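PDB 5B04: translation initiation factor eIF2B subunit gamma from Schizosaccharomyces pombe, which forms part of the eIF2B complex, which catalyses the exchange of GDP for GTP on the gamma subunit of initiation factor eIF2. Local coordinates for residues A41-F47 / A88-M93; M72-P76 / L146-I151; D239-F245 / S261-L266. The protein carries 3 engineered substitutions. One frame throughout, in Å; residues are numbered along the deposited sequence.

Contact 1 of 3, residues A41-F47 / A88-M93; sequences AVVFAGF and AILICM
Val43 and Leu90 are paired in two adjacent parallel strands, 41-45 and 88-92. Val43 is gripped at both backbone ends. Its N donates to Ile89 O at 2.9 Å, and its O accepts from Ile91 N. Two further bonds, Ile89 N to Ala41 O and Ala45 N to Ile91 O, continue the pairing. The strands are linked by helix 74-82, a beta-alpha-beta crossover of the nucleotidyl transferase domain.

Packing is close on both faces. On one, Leu90 CD1 lies 3.8 Å from Val43 CG1 and 4.0 Å from Ala45 CB; helices 74-82 and 97-105 cover this side. On the other, Ile91 reaches both ways: its CD1 meets Val42 CG1 at 3.7 Å, and its CG2 meets Phe44 CD1 at 3.5 Å. Helix 128-134 packs here. Phe44 CG stands anti to the backbone N (chi1 180°), which carries the ring forward to buried Met93. Met93 CE comes to the ring edge, 3.7 Å from Phe44 CZ, and also touches Gly46 CA. An alanine in place of Phe44 would probably leave Ile91 CG2 and Met93 CE without their aromatic partner and open a gap under helix 128-134.

The loose side is Phe47, which is exposed and whose ring leads away.

Backbone bonds thus set the register, while the side chains add mainly apolar packing.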
loop_
_atom_site.group_PDB
_atom_site.type_symbol
_atom_site.label_atom_id
_atom_site.label_comp_id
_atom_site.label_asym_id
_atom_site.label_seq_id
_atom_site.Cartn_x
_atom_site.Cartn_y
_atom_site.Cartn_z
ATOM N N ALA E 41 56.962 -7.346 23.647
ATOM C CA ALA E 41 56.867 -8.422 24.628
ATOM C C ALA E 41 58.128 -8.600 25.465
ATOM O O ALA E 41 59.246 -8.422 24.981
ATOM C CB ALA E 41 56.524 -9.724 23.927
ATOM N N VAL E 42 57.930 -8.958 26.729
ATOM C CA VAL E 42 59.033 -9.253 27.635
ATOM C C VAL E 42 58.871 -10.636 28.255
ATOM O O VAL E 42 57.941 -10.877 29.025
ATOM C CB VAL E 42 59.140 -8.214 28.765
ATOM C CG1 VAL E 42 60.181 -8.652 29.780
ATOM C CG2 VAL E 42 59.476 -6.842 28.201
ATOM N N VAL E 43 59.778 -11.543 27.912
ATOM C CA VAL E 43 59.773 -12.881 28.489
ATOM C C VAL E 43 60.843 -12.993 29.567
ATOM O O VAL E 43 62.024 -12.766 29.303
ATOM C CB VAL E 43 60.009 -13.964 27.421
ATOM C CG1 VAL E 43 60.163 -15.329 28.075
ATOM C CG2 VAL E 43 58.872 -13.972 26.414
ATOM N N PHE E 44 60.430 -13.336 30.782
ATOM C CA PHE E 44 61.377 -13.499 31.877
ATOM C C PHE E 44 61.764 -14.962 32.052
ATOM O O PHE E 44 60.912 -15.823 32.270
ATOM C CB PHE E 44 60.801 -12.944 33.182
ATOM C CG PHE E 44 61.725 -13.088 34.359
ATOM C CD1 PHE E 44 63.071 -12.783 34.239
ATOM C CD2 PHE E 44 61.248 -13.521 35.586
ATOM C CE1 PHE E 44 63.926 -12.917 35.318
ATOM C CE2 PHE E 44 62.098 -13.652 36.669
ATOM C CZ PHE E 44 63.439 -13.347 36.535
ATOM N N ALA E 45 63.061 -15.232 31.948
ATOM C CA ALA E 45 63.586 -16.581 32.101
ATOM C C ALA E 45 64.527 -16.654 33.296
ATOM O O ALA E 45 65.747 -16.595 33.144
ATOM C CB ALA E 45 64.300 -17.019 30.835
ATOM N N GLY E 46 63.954 -16.782 34.487
ATOM C CA GLY E 46 64.741 -16.796 35.704
ATOM C C GLY E 46 65.262 -18.170 36.071
ATOM O O GLY E 46 64.958 -19.163 35.410
ATOM N N PHE E 47 66.063 -18.215 37.129
ATOM C CA PHE E 47 66.543 -19.468 37.695
ATOM C C PHE E 47 65.359 -20.290 38.186
ATOM O O PHE E 47 64.354 -19.733 38.629
ATOM C CB PHE E 47 67.526 -19.184 38.834
ATOM C CG PHE E 47 68.028 -20.410 39.542
ATOM C CD1 PHE E 47 69.121 -21.107 39.059
ATOM C CD2 PHE E 47 67.422 -20.848 40.709
ATOM C CE1 PHE E 47 69.592 -22.227 39.717
ATOM C CE2 PHE E 47 67.886 -21.968 41.370
ATOM C CZ PHE E 47 68.972 -22.659 40.874
ATOM N N ALA E 88 61.133 -9.685 20.477
ATOM C CA ALA E 88 60.826 -9.770 21.899
ATOM C C ALA E 88 62.073 -9.590 22.757
ATOM O O ALA E 88 63.182 -9.930 22.343
ATOM C CB ALA E 88 60.156 -11.098 22.215
ATOM N N ILE E 89 61.881 -9.047 23.955
ATOM C CA ILE E 89 62.963 -8.897 24.920
ATOM C C ILE E 89 63.012 -10.110 25.841
ATOM O O ILE E 89 61.999 -10.498 26.421
ATOM C CB ILE E 89 62.797 -7.621 25.767
ATOM C CG1 ILE E 89 62.790 -6.381 24.873
ATOM C CG2 ILE E 89 63.901 -7.524 26.810
ATOM C CD1 ILE E 89 62.579 -5.088 25.631
ATOM N N LEU E 90 64.190 -10.711 25.973
ATOM C CA LEU E 90 64.342 -11.890 26.815
ATOM C C LEU E 90 65.245 -11.611 28.011
ATOM O O LEU E 90 66.468 -11.542 27.880
ATOM C CB LEU E 90 64.902 -13.057 26.002
ATOM C CG LEU E 90 65.127 -14.370 26.754
ATOM C CD1 LEU E 90 63.901 -14.756 27.565
ATOM C CD2 LEU E 90 65.480 -15.469 25.772
ATOM N N ILE E 91 64.630 -11.453 29.177
ATOM C CA ILE E 91 65.367 -11.258 30.417
ATOM C C ILE E 91 65.757 -12.610 31.006
ATOM O O ILE E 91 64.951 -13.541 31.021
ATOM C CB ILE E 91 64.546 -10.469 31.451
ATOM C CG1 ILE E 91 64.307 -9.037 30.976
ATOM C CG2 ILE E 91 65.252 -10.469 32.789
ATOM C CD1 ILE E 91 63.292 -8.285 31.810
ATOM N N CYS E 92 66.992 -12.717 31.485
ATOM C CA CYS E 92 67.457 -13.951 32.106
ATOM C C CYS E 92 68.624 -13.689 33.051
ATOM O O CYS E 92 68.954 -12.541 33.346
ATOM C CB CYS E 92 67.873 -14.964 31.036
ATOM S SG CYS E 92 69.367 -14.518 30.120
ATOM N N MET E 93 69.239 -14.767 33.525
ATOM C CA MET E 93 70.401 -14.668 34.397
ATOM C C MET E 93 71.673 -14.843 33.577
ATOM O O MET E 93 71.666 -15.538 32.560
ATOM C CB MET E 93 70.327 -15.714 35.510
ATOM C CG MET E 93 68.999 -15.724 36.248
ATOM S SD MET E 93 68.605 -14.117 36.962
ATOM C CE MET E 93 66.908 -14.371 37.475
#

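Contact 2 of 3, residues M72-P76 / L146-I151; sequences MLHYP and LSCDSI
Met72 O and Cys148 O face each other 3.0 Å apart as two acceptors, and no hydrogen bond joins the start of helix 74-82 to the type I turn Ser147-Ser150 that follows strand 142-147. The contact seats this helix start on the loop at the C-terminal end of the strand, in the nucleotidyl transferase (GT-A) domain.

Pro76 has the largest share of the contact. Its ring packs against the flat side of the turn from which the carbonyl oxygens project. Here CG lies near three of them, those of Ser147, Cys148 and Ser150; Ser147 O is at 3.2 Å. Pro76 CB also meets Leu146 CD1 at 4.0 Å, where the strand ends.

Met72 runs alongside Asp149, both side chains pointing the same way. Its chain is extended from CA to SD, with CG anti to the backbone N (chi1 -165°), and this brings SD to 3.5 Å from Asp149 CB. Leu73 adds CD1 against Cys148 CB at 3.9 Å. Just past the turn, Ile151 CD1 meets Tyr75 obliquely, 3.6 Å from Tyr75 CD2 and near its CB.

The turn is braced from within. Ser150 N donates to Ser147 O, and Ser147 N donates to Ser150 OG at 3.1 Å. The hydroxyl of Ser147 makes a weak bond to Asp149 OD1. Lys62 forms a long, weak ion pair with Asp149 OD2.

The turn therefore meets its polar needs partly through its own residues. What it offers the helix start is carbonyl oxygens and carbon, so the residues of 72-76 can pack on it without a donor.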
loop_
_atom_site.group_PDB
_atom_site.type_symbol
_atom_site.label_atom_id
_atom_site.label_comp_id
_atom_site.label_asym_id
_atom_site.label_seq_id
_atom_site.Cartn_x
_atom_site.Cartn_y
_atom_site.Cartn_z
ATOM N N MET E 72 61.725 -25.293 27.009
ATOM C CA MET E 72 60.621 -24.581 27.643
ATOM C C MET E 72 60.342 -23.232 26.984
ATOM O O MET E 72 59.190 -22.822 26.850
ATOM C CB MET E 72 60.923 -24.382 29.130
ATOM C CG MET E 72 59.730 -23.981 29.970
ATOM S SD MET E 72 60.168 -23.828 31.710
ATOM C CE MET E 72 60.676 -25.504 32.079
ATOM N N LEU E 73 61.408 -22.560 26.562
ATOM C CA LEU E 73 61.315 -21.222 25.988
ATOM C C LEU E 73 60.583 -21.204 24.647
ATOM O O LEU E 73 60.086 -20.163 24.217
ATOM C CB LEU E 73 62.716 -20.630 25.822
ATOM C CG LEU E 73 62.829 -19.145 25.479
ATOM C CD1 LEU E 73 62.517 -18.286 26.696
ATOM C CD2 LEU E 73 64.209 -18.828 24.930
ATOM N N HIS E 74 60.518 -22.359 23.993
ATOM C CA HIS E 74 59.920 -22.471 22.664
ATOM C C HIS E 74 58.456 -22.038 22.619
ATOM O O HIS E 74 58.001 -21.465 21.629
ATOM C CB HIS E 74 60.042 -23.910 22.156
ATOM C CG HIS E 74 59.144 -24.223 21.000
ATOM N ND1 HIS E 74 57.873 -24.733 21.162
ATOM C CD2 HIS E 74 59.331 -24.100 19.664
ATOM C CE1 HIS E 74 57.317 -24.910 19.977
ATOM N NE2 HIS E 74 58.182 -24.534 19.051
ATOM N N TYR E 75 57.723 -22.308 23.694
ATOM C CA TYR E 75 56.276 -22.107 23.705
ATOM C C TYR E 75 55.828 -20.658 23.947
ATOM O O TYR E 75 54.863 -20.211 23.327
ATOM C CB TYR E 75 55.642 -23.044 24.736
ATOM C CG TYR E 75 55.940 -24.489 24.426
ATOM C CD1 TYR E 75 55.187 -25.187 23.491
ATOM C CD2 TYR E 75 56.999 -25.145 25.036
ATOM C CE1 TYR E 75 55.469 -26.503 23.186
ATOM C CE2 TYR E 75 57.288 -26.462 24.740
ATOM C CZ TYR E 75 56.522 -27.135 23.816
ATOM O OH TYR E 75 56.815 -28.447 23.522
ATOM N N PRO E 76 56.506 -19.920 24.845
ATOM C CA PRO E 76 56.145 -18.498 24.898
ATOM C C PRO E 76 56.481 -17.766 23.601
ATOM O O PRO E 76 55.708 -16.918 23.155
ATOM C CB PRO E 76 56.990 -17.964 26.057
ATOM C CG PRO E 76 57.232 -19.147 26.917
ATOM C CD PRO E 76 57.375 -20.301 25.975
ATOM N N LEU E 146 55.474 -12.292 29.540
ATOM C CA LEU E 146 55.346 -13.734 29.709
ATOM C C LEU E 146 56.481 -14.308 30.545
ATOM O O LEU E 146 57.507 -13.659 30.752
ATOM C CB LEU E 146 55.314 -14.437 28.351
ATOM C CG LEU E 146 54.056 -14.300 27.498
ATOM C CD1 LEU E 146 54.207 -15.112 26.224
ATOM C CD2 LEU E 146 52.834 -14.746 28.278
ATOM N N SER E 147 56.285 -15.530 31.026
ATOM C CA SER E 147 57.354 -16.283 31.661
ATOM C C SER E 147 57.861 -17.328 30.679
ATOM O O SER E 147 57.157 -17.691 29.738
ATOM C CB SER E 147 56.871 -16.945 32.952
ATOM O OG SER E 147 57.879 -17.771 33.507
ATOM N N CYS E 148 59.080 -17.811 30.893
ATOM C CA CYS E 148 59.663 -18.803 29.998
ATOM C C CYS E 148 58.927 -20.135 30.098
ATOM O O CYS E 148 59.052 -20.988 29.220
ATOM C CB CYS E 148 61.149 -18.998 30.303
ATOM S SG CYS E 148 61.506 -19.607 31.965
ATOM N N ASP E 149 58.153 -20.304 31.167
ATOM C CA ASP E 149 57.413 -21.541 31.388
ATOM C C ASP E 149 55.967 -21.458 30.903
ATOM O O ASP E 149 55.259 -22.457 30.889
ATOM C CB ASP E 149 57.444 -21.921 32.873
ATOM C CG ASP E 149 57.057 -20.771 33.786
ATOM O OD1 ASP E 149 56.103 -20.034 33.460
ATOM O OD2 ASP E 149 57.711 -20.605 34.836
ATOM N N SER E 150 55.532 -20.269 30.504
ATOM C CA SER E 150 54.152 -20.075 30.070
ATOM C C SER E 150 53.802 -20.931 28.849
ATOM O O SER E 150 54.076 -20.547 27.713
ATOM C CB SER E 150 53.898 -18.599 29.763
ATOM O OG SER E 150 54.188 -17.789 30.889
ATOM N N ILE E 151 53.201 -22.093 29.096
ATOM C CA ILE E 151 52.732 -22.960 28.018
ATOM C C ILE E 151 51.277 -22.647 27.699
ATOM O O ILE E 151 50.376 -23.032 28.442
ATOM C CB ILE E 151 52.854 -24.455 28.378
ATOM C CG1 ILE E 151 54.186 -24.740 29.072
ATOM C CG2 ILE E 151 52.688 -25.317 27.133
ATOM C CD1 ILE E 151 55.398 -24.470 28.209
#

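Contact 3 of 3, residues D239-F245 / S261-L266; sequences DAHIFVF and SIRGDL
Ile262 and Phe243 join the loop 261-266 to strand 230-245, an antiparallel member of the mixed sheet in the nucleotidyl transferase (GT-A) fold. No hydrogen bond crosses between the two segments. The contact rests mainly on Ile262, Phe243 and His241.

Ile262 lays its CG2 methyl over one face of the Phe243 ring. The methyl is 3.7 Å from the ring centroid and 17° off the normal, a CH-pi contact. With CG1 anti to the carbonyl carbon (chi1 -69°), CG2 is the branch turned to the ring. The two side chains run antiparallel past one another. The same methyl also comes to the edge of the Phe245 ring, 4.4 Å from Phe245 CZ, so one methyl touches two aromatics of one strand. Ile262 further packs on Leu132 of helix 128-134.

Phe243 is touched at its edge too. Leu266 CD1 lies near the ring plane, 3.4 Å from Phe243 CE1, and the two side chains cross at about a right angle. The ring is therefore approached by one residue of the loop over a face and by another at the rim.

His241 meets the loop beside Phe243. Phe243 CE2 lies over one face of its imidazole, offset toward the rim. The imidazole edge points to the loop, with NE2 4.2 Å from Ser261 O. Arg263 comes to the same edge, its NE 4.3 Å from His241 CD2. Ser261 O also accepts a weak but straight bond from Arg263 NE, 3.5 Å long at 172°, in the plane of the guanidinium.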
loop_
_atom_site.group_PDB
_atom_site.type_symbol
_atom_site.label_atom_id
_atom_site.label_comp_id
_atom_site.label_asym_id
_atom_site.label_seq_id
_atom_site.Cartn_x
_atom_site.Cartn_y
_atom_site.Cartn_z
ATOM N N ASP E 239 47.480 -18.490 38.121
ATOM C CA ASP E 239 47.994 -17.493 37.192
ATOM C C ASP E 239 48.775 -18.147 36.058
ATOM O O ASP E 239 49.679 -18.947 36.294
ATOM C CB ASP E 239 48.877 -16.480 37.923
ATOM C CG ASP E 239 49.459 -15.439 36.989
ATOM O OD1 ASP E 239 48.744 -15.005 36.060
ATOM O OD2 ASP E 239 50.632 -15.056 37.180
ATOM N N ALA E 240 48.417 -17.800 34.826
ATOM C CA ALA E 240 49.110 -18.316 33.652
ATOM C C ALA E 240 50.315 -17.445 33.321
ATOM O O ALA E 240 50.971 -17.635 32.295
ATOM C CB ALA E 240 48.162 -18.389 32.467
ATOM N N HIS E 241 50.594 -16.494 34.210
ATOM C CA HIS E 241 51.656 -15.503 34.044
ATOM C C HIS E 241 51.631 -14.838 32.672
ATOM O O HIS E 241 52.675 -14.493 32.118
ATOM C CB HIS E 241 53.030 -16.125 34.290
ATOM C CG HIS E 241 54.067 -15.146 34.747
ATOM N ND1 HIS E 241 54.863 -14.442 33.869
ATOM C CD2 HIS E 241 54.439 -14.757 35.989
ATOM C CE1 HIS E 241 55.681 -13.660 34.553
ATOM N NE2 HIS E 241 55.443 -13.832 35.840
ATOM N N ILE E 242 50.432 -14.670 32.125
ATOM C CA ILE E 242 50.253 -13.859 30.933
ATOM C C ILE E 242 49.764 -12.489 31.361
ATOM O O ILE E 242 48.696 -12.362 31.958
ATOM C CB ILE E 242 49.242 -14.459 29.950
ATOM C CG1 ILE E 242 49.481 -15.952 29.749
ATOM C CG2 ILE E 242 49.286 -13.714 28.622
ATOM C CD1 ILE E 242 48.353 -16.614 29.001
ATOM N N PHE E 243 50.549 -11.464 31.061
ATOM C CA PHE E 243 50.183 -10.110 31.435
ATOM C C PHE E 243 50.367 -9.158 30.268
ATOM O O PHE E 243 51.215 -9.374 29.404
ATOM C CB PHE E 243 51.010 -9.640 32.632
ATOM C CG PHE E 243 50.852 -10.498 33.847
ATOM C CD1 PHE E 243 49.857 -10.233 34.773
ATOM C CD2 PHE E 243 51.693 -11.573 34.063
ATOM C CE1 PHE E 243 49.708 -11.023 35.889
ATOM C CE2 PHE E 243 51.548 -12.359 35.180
ATOM C CZ PHE E 243 50.545 -12.093 36.084
ATOM N N VAL E 244 49.556 -8.110 30.245
ATOM C CA VAL E 244 49.734 -7.025 29.295
ATOM C C VAL E 244 49.368 -5.720 29.988
ATOM O O VAL E 244 48.280 -5.580 30.548
ATOM C CB VAL E 244 48.893 -7.229 28.017
ATOM C CG1 VAL E 244 47.473 -7.654 28.361
ATOM C CG2 VAL E 244 48.905 -5.967 27.164
ATOM N N PHE E 245 50.297 -4.772 29.969
ATOM C CA PHE E 245 50.140 -3.545 30.733
ATOM C C PHE E 245 50.085 -2.307 29.852
ATOM O O PHE E 245 50.584 -2.310 28.726
ATOM C CB PHE E 245 51.289 -3.390 31.731
ATOM C CG PHE E 245 51.412 -4.523 32.709
ATOM C CD1 PHE E 245 50.725 -4.497 33.908
ATOM C CD2 PHE E 245 52.232 -5.604 32.438
ATOM C CE1 PHE E 245 50.841 -5.532 34.814
ATOM C CE2 PHE E 245 52.357 -6.638 33.340
ATOM C CZ PHE E 245 51.657 -6.606 34.529
ATOM N N SER E 261 57.721 -9.415 41.714
ATOM C CA SER E 261 57.406 -10.648 41.018
ATOM C C SER E 261 56.311 -10.577 39.985
ATOM O O SER E 261 56.055 -11.556 39.294
ATOM C CB SER E 261 56.944 -11.690 42.017
ATOM O OG SER E 261 55.683 -11.300 42.513
ATOM N N ILE E 262 55.625 -9.451 39.915
ATOM C CA ILE E 262 54.547 -9.283 38.956
ATOM C C ILE E 262 53.322 -9.985 39.488
ATOM O O ILE E 262 52.249 -9.814 38.959
ATOM C CB ILE E 262 54.905 -9.833 37.559
ATOM C CG1 ILE E 262 55.976 -8.954 36.915
ATOM C CG2 ILE E 262 53.674 -9.934 36.665
ATOM C CD1 ILE E 262 56.070 -9.045 35.407
ATOM N N ARG E 263 53.498 -10.807 40.501
ATOM C CA ARG E 263 52.354 -11.264 41.239
ATOM C C ARG E 263 52.368 -10.573 42.579
ATOM O O ARG E 263 51.355 -10.515 43.244
ATOM C CB ARG E 263 52.349 -12.773 41.400
ATOM C CG ARG E 263 52.765 -13.535 40.158
ATOM C CD ARG E 263 53.508 -14.808 40.532
ATOM N NE ARG E 263 54.944 -14.694 40.290
ATOM C CZ ARG E 263 55.823 -15.659 40.533
ATOM N NH1 ARG E 263 55.413 -16.819 41.030
ATOM N NH2 ARG E 263 57.110 -15.464 40.275
ATOM N N GLY E 264 53.522 -10.074 42.999
ATOM C CA GLY E 264 53.560 -9.129 44.092
ATOM C C GLY E 264 53.050 -7.821 43.523
ATOM O O GLY E 264 52.271 -7.126 44.135
ATOM N N ASP E 265 53.496 -7.497 42.321
ATOM C CA ASP E 265 53.066 -6.277 41.643
ATOM C C ASP E 265 51.539 -6.110 41.500
ATOM O O ASP E 265 50.920 -5.077 41.683
ATOM C CB ASP E 265 53.954 -5.987 40.398
ATOM C CG ASP E 265 53.639 -4.662 39.705
ATOM O OD1 ASP E 265 53.861 -3.639 40.354
ATOM O OD2 ASP E 265 53.221 -4.649 38.534
ATOM N N LEU E 266 50.976 -7.212 41.057
ATOM C CA LEU E 266 49.595 -7.200 40.677
ATOM C C LEU E 266 48.620 -6.636 41.658
ATOM O O LEU E 266 47.806 -5.801 41.331
ATOM C CB LEU E 266 49.232 -8.623 40.345
ATOM C CG LEU E 266 47.973 -8.648 39.509
ATOM C CD1 LEU E 266 48.040 -9.810 38.545
ATOM C CD2 LEU E 266 46.766 -8.753 40.410
#

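All three contacts reach one mixed sheet of the nucleotidyl transferase domain. Contacts 1 and 2 have centres about 10 Å apart and are directly joined: Val42 O and Leu146 N, and Phe44 N and Leu146 O, make probable hydrogen bonds of 2.9 Å each. Leu90 CD2 also packs on Leu73 CD2 at 3.7 Å. Contact 3 lies about 14 Å from each of the others, centre to centre. It touches contact 2, with Ser147 CB 3.3 Å from His241 ND1, but not contact 1, whose nearest atoms are about 5 Å away. Strand 142-147 thus stands between strands 39-45 and 230-245, and helix 128-134 packs on both contact 1 and contact 3.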